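Local coordinates for C24 protein (Bizionia argentinensis JUB59, PDB 6OV6) that probably forms the receptor-binding tip of a temperate bacteriophage's long tail fibre, as a trimer that binds manganese, at residues Q149-T154 / E158-S163; F164-D169 / S173-I178. All coordinates share one frame; numbering follows the deposited sequence.

Contact 1. Residues Q149-T154 / E158-S163; sequences QLCDGT and ENLKGS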
# COMPACT_ATOMS: atom_id res chain seq x y z
N GLN A 149 5.52 1.39 -20.21
CA GLN A 149 4.08 1.60 -20.35
C GLN A 149 3.43 1.50 -18.98
O GLN A 149 4.00 0.92 -18.06
CB GLN A 149 3.44 0.56 -21.31
CG GLN A 149 3.32 -0.85 -20.75
CD GLN A 149 2.35 -1.68 -21.55
OE1 GLN A 149 2.70 -2.21 -22.61
NE2 GLN A 149 1.14 -1.84 -21.03
N LEU A 150 2.19 1.99 -18.89
CA LEU A 150 1.37 1.90 -17.69
C LEU A 150 1.02 0.42 -17.44
O LEU A 150 0.80 -0.33 -18.40
CB LEU A 150 0.10 2.72 -17.98
CG LEU A 150 -0.68 3.30 -16.80
CD1 LEU A 150 0.15 4.37 -16.04
CD2 LEU A 150 -1.99 3.89 -17.29
N CYS A 151 1.00 -0.02 -16.16
CA CYS A 151 0.56 -1.38 -15.82
C CYS A 151 -0.97 -1.33 -15.88
O CYS A 151 -1.64 -1.00 -14.89
CB CYS A 151 1.06 -1.79 -14.44
SG CYS A 151 2.87 -1.95 -14.35
N ASP A 152 -1.52 -1.54 -17.09
CA ASP A 152 -2.96 -1.41 -17.37
C ASP A 152 -3.68 -2.68 -17.84
O ASP A 152 -4.87 -2.62 -18.17
CB ASP A 152 -3.17 -0.27 -18.39
CG ASP A 152 -2.42 -0.44 -19.71
OD1 ASP A 152 -1.85 -1.52 -19.94
OD2 ASP A 152 -2.32 0.55 -20.46
N GLY A 153 -3.00 -3.81 -17.84
CA GLY A 153 -3.61 -5.06 -18.28
C GLY A 153 -3.32 -5.42 -19.73
O GLY A 153 -3.53 -6.57 -20.11
N THR A 154 -2.82 -4.45 -20.54
CA THR A 154 -2.44 -4.65 -21.96
C THR A 154 -0.99 -5.19 -22.05
O THR A 154 -0.20 -4.96 -21.13
CB THR A 154 -2.58 -3.33 -22.77
OG1 THR A 154 -1.56 -2.39 -22.40
CG2 THR A 154 -3.96 -2.70 -22.65
N GLU A 158 0.10 -6.45 -15.56
CA GLU A 158 -0.92 -6.49 -14.52
C GLU A 158 -1.70 -5.18 -14.64
O GLU A 158 -1.11 -4.19 -15.01
CB GLU A 158 -0.25 -6.54 -13.12
CG GLU A 158 0.67 -7.72 -12.89
CD GLU A 158 0.11 -9.10 -13.18
OE1 GLU A 158 -1.00 -9.42 -12.69
OE2 GLU A 158 0.78 -9.87 -13.90
N ASN A 159 -3.01 -5.18 -14.39
CA ASN A 159 -3.75 -3.92 -14.43
C ASN A 159 -3.77 -3.40 -12.98
O ASN A 159 -4.59 -3.85 -12.16
CB ASN A 159 -5.20 -4.14 -14.95
CG ASN A 159 -6.00 -2.86 -14.93
OD1 ASN A 159 -5.48 -1.79 -14.59
ND2 ASN A 159 -7.27 -2.94 -15.29
N LEU A 160 -2.87 -2.45 -12.68
CA LEU A 160 -2.71 -1.89 -11.32
C LEU A 160 -3.47 -0.59 -11.08
O LEU A 160 -3.41 -0.04 -9.99
CB LEU A 160 -1.21 -1.75 -11.00
CG LEU A 160 -0.37 -3.03 -11.13
CD1 LEU A 160 1.10 -2.77 -10.80
CD2 LEU A 160 -0.90 -4.12 -10.25
N LYS A 161 -4.23 -0.12 -12.09
CA LYS A 161 -4.98 1.14 -12.03
C LYS A 161 -5.99 1.12 -10.89
O LYS A 161 -6.73 0.14 -10.75
CB LYS A 161 -5.70 1.39 -13.37
CG LYS A 161 -4.76 1.63 -14.55
CD LYS A 161 -5.56 1.98 -15.85
CE LYS A 161 -6.32 0.78 -16.40
NZ LYS A 161 -7.12 1.13 -17.60
N GLY A 162 -5.95 2.15 -10.06
CA GLY A 162 -6.83 2.29 -8.90
C GLY A 162 -6.59 1.31 -7.75
O GLY A 162 -7.41 1.24 -6.83
N SER A 163 -5.50 0.55 -7.79
CA SER A 163 -5.26 -0.44 -6.73
C SER A 163 -4.23 -0.02 -5.69
O SER A 163 -3.29 0.70 -5.99
CB SER A 163 -4.82 -1.78 -7.34
OG SER A 163 -5.92 -2.49 -7.90
O HOH W 1 -6.95 -1.12 -19.16
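The backbones of C151 and L160 meet steeply, the touching parts running 116° apart, and one good hydrogen bond joins them: L160 N gives to C151 O at 2.9 Å from above the carbonyl plane. G153 N adds a weak bond to E158 O (3.4 Å), so the segments are held largely by a single backbone bond and the packing beside it. C151 turns its side chain into the opposing segment, where CB rests 3.8 Å from L160 CD1, an apolar touch beside the hydrogen bond. K161 reaches back over D152. A bend at chi3 (-70°) brings its CE to 3.9 Å from D152 CB, and the ammonium goes not to the carboxylate but to a water 2.7 Å from K161 NZ; the same water donates to D152 O at 2.7 Å. The carboxylate is engaged within its own segment: D152 OD1 accepts from T154 OG1 at 2.6 Å and also from T154 N, both on the same face of its plane, the second bond closing an Asx turn. N159 repeats the device. Its OD1 accepts from K161 N (3.3 Å), while its CB and CG lie against D152 O. An Asx turn is thus found on each side of the contact, at D152 and at N159. Strand 148-150, which leads into it, is an outer strand of the three-stranded antiparallel sheet formed within the chain, and Q149 and C151 pair by backbone bonds with I274 and Y272 of strand 267-275. L160 packs on Y272, and E158 OE1 is hydrogen-bonded to Y268 OH of the third subunit.

Contact 2. Residues F164-D169 / S173-I178; sequences FIVGYD and SDYNAI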
# COMPACT_ATOMS: atom_id res chain seq x y z
N PHE A 164 -4.39 -0.55 -4.48
CA PHE A 164 -3.44 -0.50 -3.36
C PHE A 164 -2.71 -1.83 -3.44
O PHE A 164 -3.34 -2.88 -3.50
CB PHE A 164 -4.19 -0.43 -2.02
CG PHE A 164 -4.82 0.92 -1.83
CD1 PHE A 164 -4.11 1.96 -1.23
CD2 PHE A 164 -6.11 1.17 -2.31
CE1 PHE A 164 -4.69 3.23 -1.07
CE2 PHE A 164 -6.69 2.44 -2.16
CZ PHE A 164 -5.98 3.46 -1.54
N ILE A 165 -1.39 -1.81 -3.49
CA ILE A 165 -0.67 -3.08 -3.56
C ILE A 165 -0.56 -3.77 -2.21
O ILE A 165 -0.26 -3.14 -1.19
CB ILE A 165 0.76 -2.91 -4.21
CG1 ILE A 165 0.70 -2.16 -5.57
CG2 ILE A 165 1.53 -4.23 -4.27
CD1 ILE A 165 -0.28 -2.81 -6.66
N VAL A 166 -0.74 -5.09 -2.21
CA VAL A 166 -0.53 -5.93 -1.03
C VAL A 166 0.52 -7.00 -1.36
O VAL A 166 0.52 -7.54 -2.46
CB VAL A 166 -1.85 -6.50 -0.46
CG1 VAL A 166 -2.56 -7.41 -1.48
CG2 VAL A 166 -1.62 -7.21 0.87
N GLY A 167 1.43 -7.27 -0.42
CA GLY A 167 2.47 -8.26 -0.58
C GLY A 167 1.95 -9.69 -0.71
O GLY A 167 1.14 -10.17 0.10
N TYR A 168 2.39 -10.37 -1.78
CA TYR A 168 2.16 -11.78 -2.02
C TYR A 168 2.55 -12.56 -0.76
O TYR A 168 3.58 -12.28 -0.13
CB TYR A 168 3.00 -12.22 -3.24
CG TYR A 168 3.20 -13.71 -3.38
CD1 TYR A 168 2.19 -14.52 -3.92
CD2 TYR A 168 4.39 -14.31 -3.00
CE1 TYR A 168 2.36 -15.90 -4.03
CE2 TYR A 168 4.58 -15.69 -3.13
CZ TYR A 168 3.56 -16.48 -3.64
OH TYR A 168 3.75 -17.82 -3.79
N ASP A 169 1.72 -13.53 -0.39
CA ASP A 169 1.99 -14.37 0.76
C ASP A 169 1.62 -15.79 0.33
O ASP A 169 0.43 -16.04 0.14
CB ASP A 169 1.17 -13.92 1.98
CG ASP A 169 1.44 -14.71 3.26
OD1 ASP A 169 2.05 -15.79 3.18
OD2 ASP A 169 1.00 -14.24 4.34
N SER A 173 -4.57 -17.43 1.63
CA SER A 173 -5.43 -17.61 0.47
C SER A 173 -5.89 -16.29 -0.17
O SER A 173 -6.24 -16.26 -1.35
CB SER A 173 -6.61 -18.54 0.81
OG SER A 173 -7.41 -17.95 1.82
N ASP A 174 -5.86 -15.17 0.60
CA ASP A 174 -6.20 -13.86 0.02
C ASP A 174 -5.11 -13.37 -0.93
O ASP A 174 -5.41 -12.61 -1.85
CB ASP A 174 -6.36 -12.80 1.14
CG ASP A 174 -7.60 -12.95 2.00
OD1 ASP A 174 -8.55 -13.61 1.56
OD2 ASP A 174 -7.63 -12.37 3.10
N TYR A 175 -3.86 -13.76 -0.68
CA TYR A 175 -2.71 -13.19 -1.40
C TYR A 175 -1.73 -14.23 -1.98
O TYR A 175 -0.58 -13.88 -2.25
CB TYR A 175 -1.90 -12.32 -0.40
CG TYR A 175 -2.72 -11.41 0.49
CD1 TYR A 175 -3.66 -10.52 -0.04
CD2 TYR A 175 -2.49 -11.37 1.87
CE1 TYR A 175 -4.39 -9.66 0.78
CE2 TYR A 175 -3.21 -10.51 2.69
CZ TYR A 175 -4.13 -9.63 2.14
OH TYR A 175 -4.80 -8.76 2.95
N ASN A 176 -2.17 -15.49 -2.18
CA ASN A 176 -1.26 -16.55 -2.62
C ASN A 176 -1.04 -16.71 -4.11
O ASN A 176 -0.55 -17.74 -4.56
CB ASN A 176 -1.59 -17.86 -1.92
CG ASN A 176 -2.96 -18.40 -2.31
OD1 ASN A 176 -3.68 -17.78 -3.10
ND2 ASN A 176 -3.36 -19.53 -1.76
N ALA A 177 -1.40 -15.71 -4.89
CA ALA A 177 -1.11 -15.67 -6.32
C ALA A 177 -0.97 -14.24 -6.73
O ALA A 177 -1.72 -13.38 -6.25
CB ALA A 177 -2.21 -16.35 -7.15
N ILE A 178 -0.04 -13.96 -7.68
CA ILE A 178 0.07 -12.63 -8.25
C ILE A 178 -1.27 -12.30 -8.91
O ILE A 178 -1.83 -13.15 -9.60
CB ILE A 178 1.24 -12.57 -9.29
CG1 ILE A 178 2.62 -12.92 -8.65
CG2 ILE A 178 1.23 -11.27 -10.11
CD1 ILE A 178 3.16 -12.01 -7.50
O HOH W 2 1.52 -19.44 -4.60
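V166 lays a methyl over the ring of Y175, the two side chains crossing at about a right angle. CG2 stands 3.8 Å from the ring centroid and 17° off the normal, a CH-pi contact, while CG1 meets the same ring nearer its rim, 3.6 Å from Y175 CD1. With CG2 anti to the backbone N and CG1 between N and the carbonyl carbon (chi1 62°), both branches are presented to the ring. The opposite face is taken by CB of D174, 3.6 Å above the plane and over its centre, so the tyrosine is sandwiched between aliphatic carbons.

The backbone of Y175 is engaged as well. D169 N gives a nearly straight hydrogen bond to Y175 O at 3.0 Å, reaching it from above the carbonyl plane; the CA of Y168 also approaches this oxygen in a CA-H...O contact. Next along the chain, D169 O receives a similar contact from N176 CA. The Y168 ring lies alongside, CG anti to its backbone N (chi1 163°), and turns an edge to the N176-A177 peptide, with Y168 CE1 3.5 Å from N176 O. A water in the ring plane carries the link further, 2.9 Å from Y168 OH and donating to N176 O at 2.7 Å.

Beyond this shell, K180 NZ bonds to both N176 OD1 and S173 O, and D169 OD1 accepts from N171 N in the connection between the segments. The third subunit completes the tyrosine's surroundings: its R264 bonds Y175 OH and bridges to D174, and its Y267 meets Y175 edge-to-face. Strand 164-167 itself pairs in parallel with a strand of that subunit, the sheet continuing across the interface, an arrangement characteristic of intertwined trimeric fibre proteins.

Overall arrangement
The two loop closures lie in series along the chain: contact 1 closes before contact 2 opens, and the turn ending at S163 delivers the backbone straight into strand 164-167. Their centres are about 16 Å apart, yet they touch. L160 CD2 of contact 1 packs 3.9 Å from I165 CD1 of contact 2, and E158 OE1 lies 3.9 Å from I178 CG2. Both contacts also border the third subunit, so the third subunit packs against both. The manganese site, formed by H252 and H254, lies elsewhere in the chain, and both contacts are structural packing, with one face of each against that neighbouring subunit.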